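Local coordinates for TfuA domain-containing protein (Methanosarcina acetivorans, PDB 6XP8), which takes part in peptide backbone thioamidation, probably as a partner of a YcaO enzyme, at residues A[123-128]-A[159-164]; A[129-134]-A[164-169]; A[150-155]-A[176-181]. One frame throughout, in Å; residues are numbered along the deposited sequence.

Contact 1 of 3, residues A[123-128]-A[159-164]; sequences PISVPL and TYYPDR
S125 and R164 bring two loops together, and the packing is closest at the backbone of R164. R164 O accepts the N-H of V126 at 2.9 Å, with the donor standing above the carbonyl plane. One residue earlier, CB of S125 is wedged between two carbonyl oxygens, 3.2 Å from O of Y161 and 3.2 Å from O of R164, a setting that suits a side chain as short as serine's. With chi1 at 70° its OG is tucked between the backbone N and the carbonyl carbon, and it is hydrogen-bonded to the backbone N of S115 as well as lying near the plane of the Y161 ring, at its edge.

Packing is looser along the R164 side chain. Its aliphatic part runs extended from CG to NE, passing O of V126, and carries the guanidinium across L128, whose CB lies 3.9 Å from NH1 of R164 and whose CD2 sits over one face toward the rim. A water bridges the two segments, accepting from L128 N at 2.9 Å and, weakly, from R164 NH1. An arginine suits this place because its shaft can pack against apolar carbons while its several N-H groups answer a helix end and an acid: NE bonds to O of A156, and NH2 forms a salt bridge with D110. I124, at the outer end, turns its tip away from the opposite loop and is exposed.

P127 is the N-cap residue of helix 128-140, and R164 leads into helix 166-175, so the arrangement is a loop-to-loop junction at the starts of two helices, pinned by a buried arginine that meets the C-terminal end of helix 146-157.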
loop_
_atom_site.group_PDB
_atom_site.type_symbol
_atom_site.label_atom_id
_atom_site.label_comp_id
_atom_site.label_asym_id
_atom_site.label_seq_id
_atom_site.Cartn_x
_atom_site.Cartn_y
_atom_site.Cartn_z
ATOM N N PRO A 123 -5.726 -6.222 -6.960
ATOM C CA PRO A 123 -6.106 -6.716 -5.635
ATOM C C PRO A 123 -7.494 -7.339 -5.628
ATOM O O PRO A 123 -8.390 -6.878 -6.346
ATOM C CB PRO A 123 -6.112 -5.452 -4.771
ATOM C CG PRO A 123 -5.211 -4.511 -5.477
ATOM C CD PRO A 123 -5.461 -4.773 -6.935
ATOM N N ILE A 124 -7.640 -8.392 -4.832
ATOM C CA ILE A 124 -8.932 -9.014 -4.573
ATOM C C ILE A 124 -9.486 -8.436 -3.273
ATOM O O ILE A 124 -10.634 -7.975 -3.221
ATOM C CB ILE A 124 -8.816 -10.565 -4.495
ATOM C CG1 ILE A 124 -8.118 -11.155 -5.740
ATOM C CG2 ILE A 124 -10.172 -11.214 -4.216
ATOM C CD1 ILE A 124 -8.757 -10.841 -7.078
ATOM N N SER A 125 -8.658 -8.446 -2.233
ATOM C CA SER A 125 -9.052 -7.936 -0.926
ATOM C C SER A 125 -8.721 -6.449 -0.741
ATOM O O SER A 125 -8.112 -5.820 -1.613
ATOM C CB SER A 125 -8.428 -8.790 0.181
ATOM O OG SER A 125 -7.028 -8.594 0.257
ATOM N N VAL A 126 -9.138 -5.908 0.403
ATOM C CA VAL A 126 -8.959 -4.502 0.756
ATOM C C VAL A 126 -7.906 -4.391 1.870
ATOM O O VAL A 126 -8.011 -5.095 2.883
ATOM C CB VAL A 126 -10.291 -3.860 1.224
ATOM C CG1 VAL A 126 -10.108 -2.386 1.545
ATOM C CG2 VAL A 126 -11.370 -4.028 0.165
ATOM N N PRO A 127 -6.897 -3.506 1.694
ATOM C CA PRO A 127 -5.900 -3.326 2.749
ATOM C C PRO A 127 -6.502 -2.649 3.971
ATOM O O PRO A 127 -7.389 -1.794 3.836
ATOM C CB PRO A 127 -4.856 -2.421 2.097
ATOM C CG PRO A 127 -5.624 -1.641 1.086
ATOM C CD PRO A 127 -6.703 -2.547 0.585
ATOM N N LEU A 128 -6.029 -3.050 5.146
ATOM C CA LEU A 128 -6.483 -2.485 6.409
ATOM C C LEU A 128 -6.358 -0.960 6.482
ATOM O O LEU A 128 -7.253 -0.311 7.013
ATOM C CB LEU A 128 -5.771 -3.155 7.593
ATOM C CG LEU A 128 -6.230 -2.863 9.028
ATOM C CD1 LEU A 128 -7.725 -3.099 9.226
ATOM C CD2 LEU A 128 -5.427 -3.736 9.978
ATOM N N THR A 159 -9.749 -10.078 10.909
ATOM C CA THR A 159 -10.108 -10.818 9.703
ATOM C C THR A 159 -8.840 -11.166 8.932
ATOM O O THR A 159 -8.004 -10.291 8.673
ATOM C CB THR A 159 -11.085 -10.000 8.827
ATOM O OG1 THR A 159 -12.270 -9.730 9.582
ATOM C CG2 THR A 159 -11.479 -10.750 7.545
ATOM N N TYR A 160 -8.704 -12.451 8.588
ATOM C CA TYR A 160 -7.644 -12.953 7.704
ATOM C C TYR A 160 -7.663 -12.154 6.393
ATOM O O TYR A 160 -8.708 -12.050 5.752
ATOM C CB TYR A 160 -7.851 -14.459 7.468
ATOM C CG TYR A 160 -6.904 -15.109 6.486
ATOM C CD1 TYR A 160 -5.510 -14.979 6.623
ATOM C CD2 TYR A 160 -7.396 -15.895 5.443
ATOM C CE1 TYR A 160 -4.643 -15.591 5.720
ATOM C CE2 TYR A 160 -6.539 -16.517 4.542
ATOM C CZ TYR A 160 -5.167 -16.360 4.683
ATOM O OH TYR A 160 -4.331 -16.964 3.773
ATOM N N TYR A 161 -6.525 -11.554 6.026
ATOM C CA TYR A 161 -6.527 -10.487 4.997
ATOM C C TYR A 161 -7.162 -10.840 3.637
ATOM O O TYR A 161 -7.838 -9.992 3.071
ATOM C CB TYR A 161 -5.160 -9.772 4.858
ATOM C CG TYR A 161 -4.098 -10.570 4.138
ATOM C CD1 TYR A 161 -3.991 -10.526 2.740
ATOM C CD2 TYR A 161 -3.201 -11.374 4.849
ATOM C CE1 TYR A 161 -3.035 -11.279 2.069
ATOM C CE2 TYR A 161 -2.232 -12.121 4.185
ATOM C CZ TYR A 161 -2.154 -12.066 2.800
ATOM O OH TYR A 161 -1.199 -12.806 2.144
ATOM N N PRO A 162 -6.980 -12.086 3.116
ATOM C CA PRO A 162 -7.678 -12.403 1.860
ATOM C C PRO A 162 -9.205 -12.340 1.937
ATOM O O PRO A 162 -9.853 -12.246 0.897
ATOM C CB PRO A 162 -7.216 -13.836 1.559
ATOM C CG PRO A 162 -5.858 -13.893 2.163
ATOM C CD PRO A 162 -6.057 -13.182 3.474
ATOM N N ASP A 163 -9.753 -12.361 3.154
ATOM C CA ASP A 163 -11.197 -12.233 3.393
ATOM C C ASP A 163 -11.655 -10.805 3.737
ATOM O O ASP A 163 -12.855 -10.571 3.949
ATOM C CB ASP A 163 -11.643 -13.193 4.512
ATOM C CG ASP A 163 -11.424 -14.662 4.171
ATOM O OD1 ASP A 163 -11.243 -15.012 2.980
ATOM O OD2 ASP A 163 -11.436 -15.476 5.115
ATOM N N ARG A 164 -10.711 -9.862 3.810
ATOM C CA ARG A 164 -11.026 -8.449 4.060
ATOM C C ARG A 164 -11.649 -7.818 2.819
ATOM O O ARG A 164 -10.993 -7.680 1.788
ATOM C CB ARG A 164 -9.775 -7.661 4.475
ATOM C CG ARG A 164 -9.405 -7.799 5.939
ATOM C CD ARG A 164 -8.099 -7.078 6.255
ATOM N NE ARG A 164 -7.675 -7.396 7.615
ATOM C CZ ARG A 164 -6.423 -7.359 8.066
ATOM N NH1 ARG A 164 -5.408 -7.022 7.275
ATOM N NH2 ARG A 164 -6.187 -7.681 9.328
HETATM O O HOH W 1 -4.338 -5.435 5.179
#

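Contact 2 of 3, residues A[129-134]-A[164-169]; sequences VNIRET and RSYLGL
Y166 reaches over from the start of helix 166-175 to the side of helix 128-140, where I131, N130 and T134 receive it. From CB, where chi1 of -63° sets CG anti to the carbonyl carbon, the ring is carried toward the other helix. At the ring's side, CE1 of Y166 comes 4.0 Å from CG1 of I131 and 4.1 Å from CG2 of T134, both methylene and methyl approaching obliquely; the side chains of I131 and Y166 run past each other in opposite directions. CZ draws near OG1 of T134, and at the end, beside the helix backbone, OH of Y166 lies 3.7 Å from CB of N130 and 3.3 Å from OG1 of T134. OH is hydrogen-bonded to OE2 of E195. Tyrosine suits the place because its ring is apolar enough to lie against isoleucine while its hydroxyl still meets a polar group in a buried setting.

T134 is equally double-natured. OG1 of T134 donates to O of N130 in the preceding turn at 2.8 Å, and it also accepts from N of V196. O of N130 thus takes two donors, T134 N and T134 OG1, from opposite faces of its plane. Branched I131 fills the remaining apolar ground: CG2 of I131 meets CD2 of L169 at 4.0 Å as the two side chains cross, and CD1 touches the CD carbon of R164.

The start of helix 166-175 is capped by S165, whose OG accepts from N of G168 at 2.9 Å. Around this buried contact, helix 146-157 lies against I131 and L169 through A156, helix 181-193 packs on Y166 and T134 through C191, and N130 bonds to D197 and K199 at the start of helix 198-215.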
loop_
_atom_site.group_PDB
_atom_site.type_symbol
_atom_site.label_atom_id
_atom_site.label_comp_id
_atom_site.label_asym_id
_atom_site.label_seq_id
_atom_site.Cartn_x
_atom_site.Cartn_y
_atom_site.Cartn_z
ATOM N N VAL A 129 -5.267 -0.396 5.942
ATOM C CA VAL A 129 -5.111 1.074 5.887
ATOM C C VAL A 129 -6.254 1.798 5.161
ATOM O O VAL A 129 -6.706 2.841 5.634
ATOM C CB VAL A 129 -3.728 1.556 5.361
ATOM C CG1 VAL A 129 -2.633 1.249 6.378
ATOM C CG2 VAL A 129 -3.402 0.979 3.992
ATOM N N ASN A 130 -6.710 1.230 4.036
ATOM C CA ASN A 130 -7.880 1.738 3.294
ATOM C C ASN A 130 -9.161 1.612 4.128
ATOM O O ASN A 130 -9.995 2.518 4.109
ATOM C CB ASN A 130 -8.065 1.008 1.951
ATOM C CG ASN A 130 -7.121 1.497 0.850
ATOM O OD1 ASN A 130 -6.116 2.164 1.099
ATOM N ND2 ASN A 130 -7.429 1.113 -0.384
ATOM N N ILE A 131 -9.306 0.497 4.853
ATOM C CA ILE A 131 -10.466 0.269 5.738
ATOM C C ILE A 131 -10.490 1.322 6.854
ATOM O O ILE A 131 -11.537 1.927 7.117
ATOM C CB ILE A 131 -10.508 -1.183 6.299
ATOM C CG1 ILE A 131 -10.754 -2.189 5.165
ATOM C CG2 ILE A 131 -11.576 -1.340 7.384
ATOM C CD1 ILE A 131 -10.363 -3.624 5.487
ATOM N N ARG A 132 -9.327 1.561 7.467
ATOM C CA ARG A 132 -9.164 2.584 8.511
ATOM C C ARG A 132 -9.653 3.957 8.037
ATOM O O ARG A 132 -10.488 4.590 8.691
ATOM C CB ARG A 132 -7.695 2.681 8.960
ATOM C CG ARG A 132 -7.188 1.495 9.773
ATOM C CD ARG A 132 -5.779 1.761 10.293
ATOM N NE ARG A 132 -5.226 0.638 11.058
ATOM C CZ ARG A 132 -5.488 0.369 12.339
ATOM N NH1 ARG A 132 -6.332 1.123 13.046
ATOM N NH2 ARG A 132 -4.905 -0.678 12.919
ATOM N N GLU A 133 -9.151 4.380 6.875
ATOM C CA GLU A 133 -9.454 5.692 6.307
ATOM C C GLU A 133 -10.888 5.816 5.798
ATOM O O GLU A 133 -11.501 6.891 5.903
ATOM C CB GLU A 133 -8.457 6.021 5.195
ATOM C CG GLU A 133 -7.068 6.370 5.710
ATOM C CD GLU A 133 -7.067 7.607 6.590
ATOM O OE1 GLU A 133 -7.248 8.720 6.056
ATOM O OE2 GLU A 133 -6.886 7.465 7.816
ATOM N N THR A 134 -11.412 4.721 5.251
ATOM C CA THR A 134 -12.778 4.685 4.720
ATOM C C THR A 134 -13.809 4.665 5.856
ATOM O O THR A 134 -14.815 5.367 5.771
ATOM C CB THR A 134 -12.973 3.539 3.702
ATOM O OG1 THR A 134 -12.042 3.717 2.625
ATOM C CG2 THR A 134 -14.380 3.530 3.114
ATOM N N ARG A 164 -10.711 -9.862 3.810
ATOM C CA ARG A 164 -11.026 -8.449 4.060
ATOM C C ARG A 164 -11.649 -7.818 2.819
ATOM O O ARG A 164 -10.993 -7.680 1.788
ATOM C CB ARG A 164 -9.775 -7.661 4.475
ATOM C CG ARG A 164 -9.405 -7.799 5.939
ATOM C CD ARG A 164 -8.099 -7.078 6.255
ATOM N NE ARG A 164 -7.675 -7.396 7.615
ATOM C CZ ARG A 164 -6.423 -7.359 8.066
ATOM N NH1 ARG A 164 -5.408 -7.022 7.275
ATOM N NH2 ARG A 164 -6.187 -7.681 9.328
ATOM N N SER A 165 -12.930 -7.478 2.922
ATOM C CA SER A 165 -13.641 -6.725 1.885
ATOM C C SER A 165 -14.740 -5.912 2.554
ATOM O O SER A 165 -15.170 -6.247 3.660
ATOM C CB SER A 165 -14.238 -7.660 0.822
ATOM O OG SER A 165 -15.320 -8.426 1.338
ATOM N N TYR A 166 -15.194 -4.858 1.879
ATOM C CA TYR A 166 -16.263 -4.019 2.414
ATOM C C TYR A 166 -17.590 -4.764 2.520
ATOM O O TYR A 166 -18.318 -4.587 3.496
ATOM C CB TYR A 166 -16.402 -2.724 1.615
ATOM C CG TYR A 166 -15.170 -1.853 1.700
ATOM C CD1 TYR A 166 -14.761 -1.298 2.924
ATOM C CD2 TYR A 166 -14.411 -1.576 0.559
ATOM C CE1 TYR A 166 -13.623 -0.499 3.007
ATOM C CE2 TYR A 166 -13.273 -0.778 0.632
ATOM C CZ TYR A 166 -12.892 -0.238 1.854
ATOM O OH TYR A 166 -11.766 0.552 1.938
ATOM N N LEU A 167 -17.875 -5.612 1.530
ATOM C CA LEU A 167 -19.040 -6.494 1.579
ATOM C C LEU A 167 -18.931 -7.515 2.713
ATOM O O LEU A 167 -19.892 -7.694 3.457
ATOM C CB LEU A 167 -19.278 -7.183 0.226
ATOM C CG LEU A 167 -20.418 -8.201 0.024
ATOM C CD1 LEU A 167 -21.768 -7.807 0.617
ATOM C CD2 LEU A 167 -20.567 -8.448 -1.464
ATOM N N GLY A 168 -17.765 -8.153 2.847
ATOM C CA GLY A 168 -17.526 -9.138 3.909
ATOM C C GLY A 168 -17.625 -8.532 5.300
ATOM O O GLY A 168 -18.196 -9.138 6.211
ATOM N N LEU A 169 -17.085 -7.320 5.443
ATOM C CA LEU A 169 -17.082 -6.593 6.709
ATOM C C LEU A 169 -18.487 -6.185 7.150
ATOM O O LEU A 169 -18.846 -6.392 8.310
ATOM C CB LEU A 169 -16.158 -5.368 6.627
ATOM C CG LEU A 169 -15.796 -4.601 7.905
ATOM C CD1 LEU A 169 -15.038 -5.486 8.890
ATOM C CD2 LEU A 169 -14.988 -3.357 7.561
#

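Contact 3 of 3, residues A[150-155]-A[176-181]; sequences NALLDL and KGLIPK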
loop_
_atom_site.group_PDB
_atom_site.type_symbol
_atom_site.label_atom_id
_atom_site.label_comp_id
_atom_site.label_asym_id
_atom_site.label_seq_id
_atom_site.Cartn_x
_atom_site.Cartn_y
_atom_site.Cartn_z
ATOM N N ASN A 150 -15.768 1.610 15.730
ATOM C CA ASN A 150 -14.800 0.852 16.530
ATOM C C ASN A 150 -15.003 -0.659 16.436
ATOM O O ASN A 150 -14.023 -1.409 16.356
ATOM C CB ASN A 150 -14.825 1.309 17.992
ATOM C CG ASN A 150 -14.404 2.765 18.171
ATOM O OD1 ASN A 150 -13.948 3.430 17.237
ATOM N ND2 ASN A 150 -14.565 3.265 19.392
ATOM N N ALA A 151 -16.268 -1.093 16.430
ATOM C CA ALA A 151 -16.604 -2.519 16.335
ATOM C C ALA A 151 -16.207 -3.088 14.976
ATOM O O ALA A 151 -15.619 -4.170 14.903
ATOM C CB ALA A 151 -18.085 -2.757 16.613
ATOM N N LEU A 152 -16.506 -2.347 13.907
ATOM C CA LEU A 152 -16.175 -2.789 12.551
ATOM C C LEU A 152 -14.675 -2.760 12.273
ATOM O O LEU A 152 -14.155 -3.615 11.549
ATOM C CB LEU A 152 -16.931 -1.974 11.502
ATOM C CG LEU A 152 -18.442 -2.228 11.432
ATOM C CD1 LEU A 152 -19.081 -1.204 10.512
ATOM C CD2 LEU A 152 -18.793 -3.646 10.998
ATOM N N LEU A 153 -13.985 -1.778 12.847
ATOM C CA LEU A 153 -12.532 -1.706 12.727
ATOM C C LEU A 153 -11.849 -2.880 13.437
ATOM O O LEU A 153 -10.966 -3.522 12.864
ATOM C CB LEU A 153 -12.003 -0.348 13.205
ATOM C CG LEU A 153 -10.484 -0.131 13.281
ATOM C CD1 LEU A 153 -9.781 -0.352 11.941
ATOM C CD2 LEU A 153 -10.207 1.264 13.810
ATOM N N ASP A 154 -12.276 -3.167 14.668
ATOM C CA ASP A 154 -11.803 -4.353 15.389
ATOM C C ASP A 154 -12.054 -5.647 14.605
ATOM O O ASP A 154 -11.186 -6.527 14.559
ATOM C CB ASP A 154 -12.452 -4.439 16.775
ATOM C CG ASP A 154 -12.044 -5.691 17.532
ATOM O OD1 ASP A 154 -10.888 -5.750 18.016
ATOM O OD2 ASP A 154 -12.874 -6.619 17.636
ATOM N N LEU A 155 -13.240 -5.757 13.998
ATOM C CA LEU A 155 -13.571 -6.908 13.151
ATOM C C LEU A 155 -12.585 -7.035 11.987
ATOM O O LEU A 155 -12.071 -8.127 11.729
ATOM C CB LEU A 155 -15.027 -6.848 12.648
ATOM C CG LEU A 155 -15.538 -7.967 11.717
ATOM C CD1 LEU A 155 -15.373 -9.365 12.308
ATOM C CD2 LEU A 155 -16.986 -7.734 11.301
ATOM N N LYS A 176 -22.972 -10.366 13.318
ATOM C CA LYS A 176 -22.455 -10.314 14.691
ATOM C C LYS A 176 -23.112 -9.226 15.556
ATOM O O LYS A 176 -22.698 -9.007 16.701
ATOM C CB LYS A 176 -20.931 -10.142 14.679
ATOM C CG LYS A 176 -20.163 -11.387 14.264
ATOM C CD LYS A 176 -18.670 -11.103 14.174
ATOM C CE LYS A 176 -17.850 -12.385 14.126
ATOM N NZ LYS A 176 -17.616 -12.942 15.489
ATOM N N GLY A 177 -24.125 -8.555 15.001
ATOM C CA GLY A 177 -24.881 -7.506 15.703
ATOM C C GLY A 177 -24.099 -6.236 15.987
ATOM O O GLY A 177 -24.333 -5.563 16.999
ATOM N N LEU A 178 -23.171 -5.910 15.090
ATOM C CA LEU A 178 -22.307 -4.737 15.239
ATOM C C LEU A 178 -22.877 -3.482 14.578
ATOM O O LEU A 178 -22.451 -2.370 14.888
ATOM C CB LEU A 178 -20.905 -5.027 14.692
ATOM C CG LEU A 178 -20.150 -6.291 15.135
ATOM C CD1 LEU A 178 -18.788 -6.300 14.458
ATOM C CD2 LEU A 178 -19.999 -6.401 16.649
ATOM N N ILE A 179 -23.844 -3.678 13.682
ATOM C CA ILE A 179 -24.462 -2.600 12.899
ATOM C C ILE A 179 -25.844 -3.078 12.402
ATOM O O ILE A 179 -25.992 -4.254 12.054
ATOM C CB ILE A 179 -23.529 -2.148 11.720
ATOM C CG1 ILE A 179 -24.024 -0.839 11.067
ATOM C CG2 ILE A 179 -23.293 -3.276 10.704
ATOM C CD1 ILE A 179 -22.991 -0.122 10.219
ATOM N N PRO A 180 -26.869 -2.188 12.411
ATOM C CA PRO A 180 -28.129 -2.552 11.753
ATOM C C PRO A 180 -27.900 -2.840 10.274
ATOM O O PRO A 180 -27.067 -2.182 9.643
ATOM C CB PRO A 180 -28.994 -1.302 11.930
ATOM C CG PRO A 180 -28.477 -0.671 13.175
ATOM C CD PRO A 180 -26.994 -0.912 13.148
ATOM N N LYS A 181 -28.624 -3.821 9.739
ATOM C CA LYS A 181 -28.414 -4.275 8.359
ATOM C C LYS A 181 -28.724 -3.218 7.293
ATOM O O LYS A 181 -28.020 -3.145 6.286
ATOM C CB LYS A 181 -29.139 -5.599 8.092
ATOM C CG LYS A 181 -28.425 -6.783 8.732
ATOM C CD LYS A 181 -29.150 -8.102 8.539
ATOM C CE LYS A 181 -28.505 -9.166 9.415
ATOM N NZ LYS A 181 -29.323 -10.406 9.520
#
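The turn 176-181 lies against one flank of helix 146-157, with CA of L178 6.2 Å from CA of A151. It links two helices: helix 166-175 ends in a Schellman motif at G177, whose positive phi of 68° is easily adopted by a residue without a side chain, and P180 then stands at the N-cap of helix 181-193. The contact is thus part of an all-helical packing, the turn between two consecutive helices packed on a third, and no hydrogen bond crosses it.

L178 does most of the touching. CB of L178 meets CB of A151 at 4.1 Å, and the small alanine side chain is consistent with this close approach. Beyond CG the two branches of L178 divide the work: CD2 stays over the alanine methyl, while CD1 of L178 rests 3.8 Å from the carbonyl O of A151 and 3.9 Å from CD2 of L155, whose side chain it crosses obliquely. L152 lies on the next part of the flank and offers its CD1 to I179, the two side chains meeting at about a right angle; both leucine and isoleucine also touch L187 of helix 181-193, so their branched, apolar ends suit this more buried edge. L155 is likewise buried, backed by L169 and E172 of helix 166-175.

On the outer side K176 suits an exposed place by resting a hydrocarbon part of its side chain on L155 and bending only at its end, chi4 -83°. The CD carbon of K176 comes 4.2 Å from CD1 of L155.

Overall arrangement
Contact 2 is buried throughout, whereas contacts 1 and 3 are only partly so; contact 3 lies farthest out, its centre about 24 Å from the centre of the chain. All three belong to the helical part rather than the parallel sheet. Contacts 1 and 2 share R164, and both involve helix 128-140 and the lead into helix 166-175; V126 of the first packs on Y166 and I131 of the second. Contact 3 sets helix 146-157 against the turn after helix 166-175, and meets contact 2 at L169. The chemistry shifts from a backbone bond and a water bridge in contact 1, whose arginine takes its charged partner outside the two segments, through mixed packing, to almost wholly apolar touches.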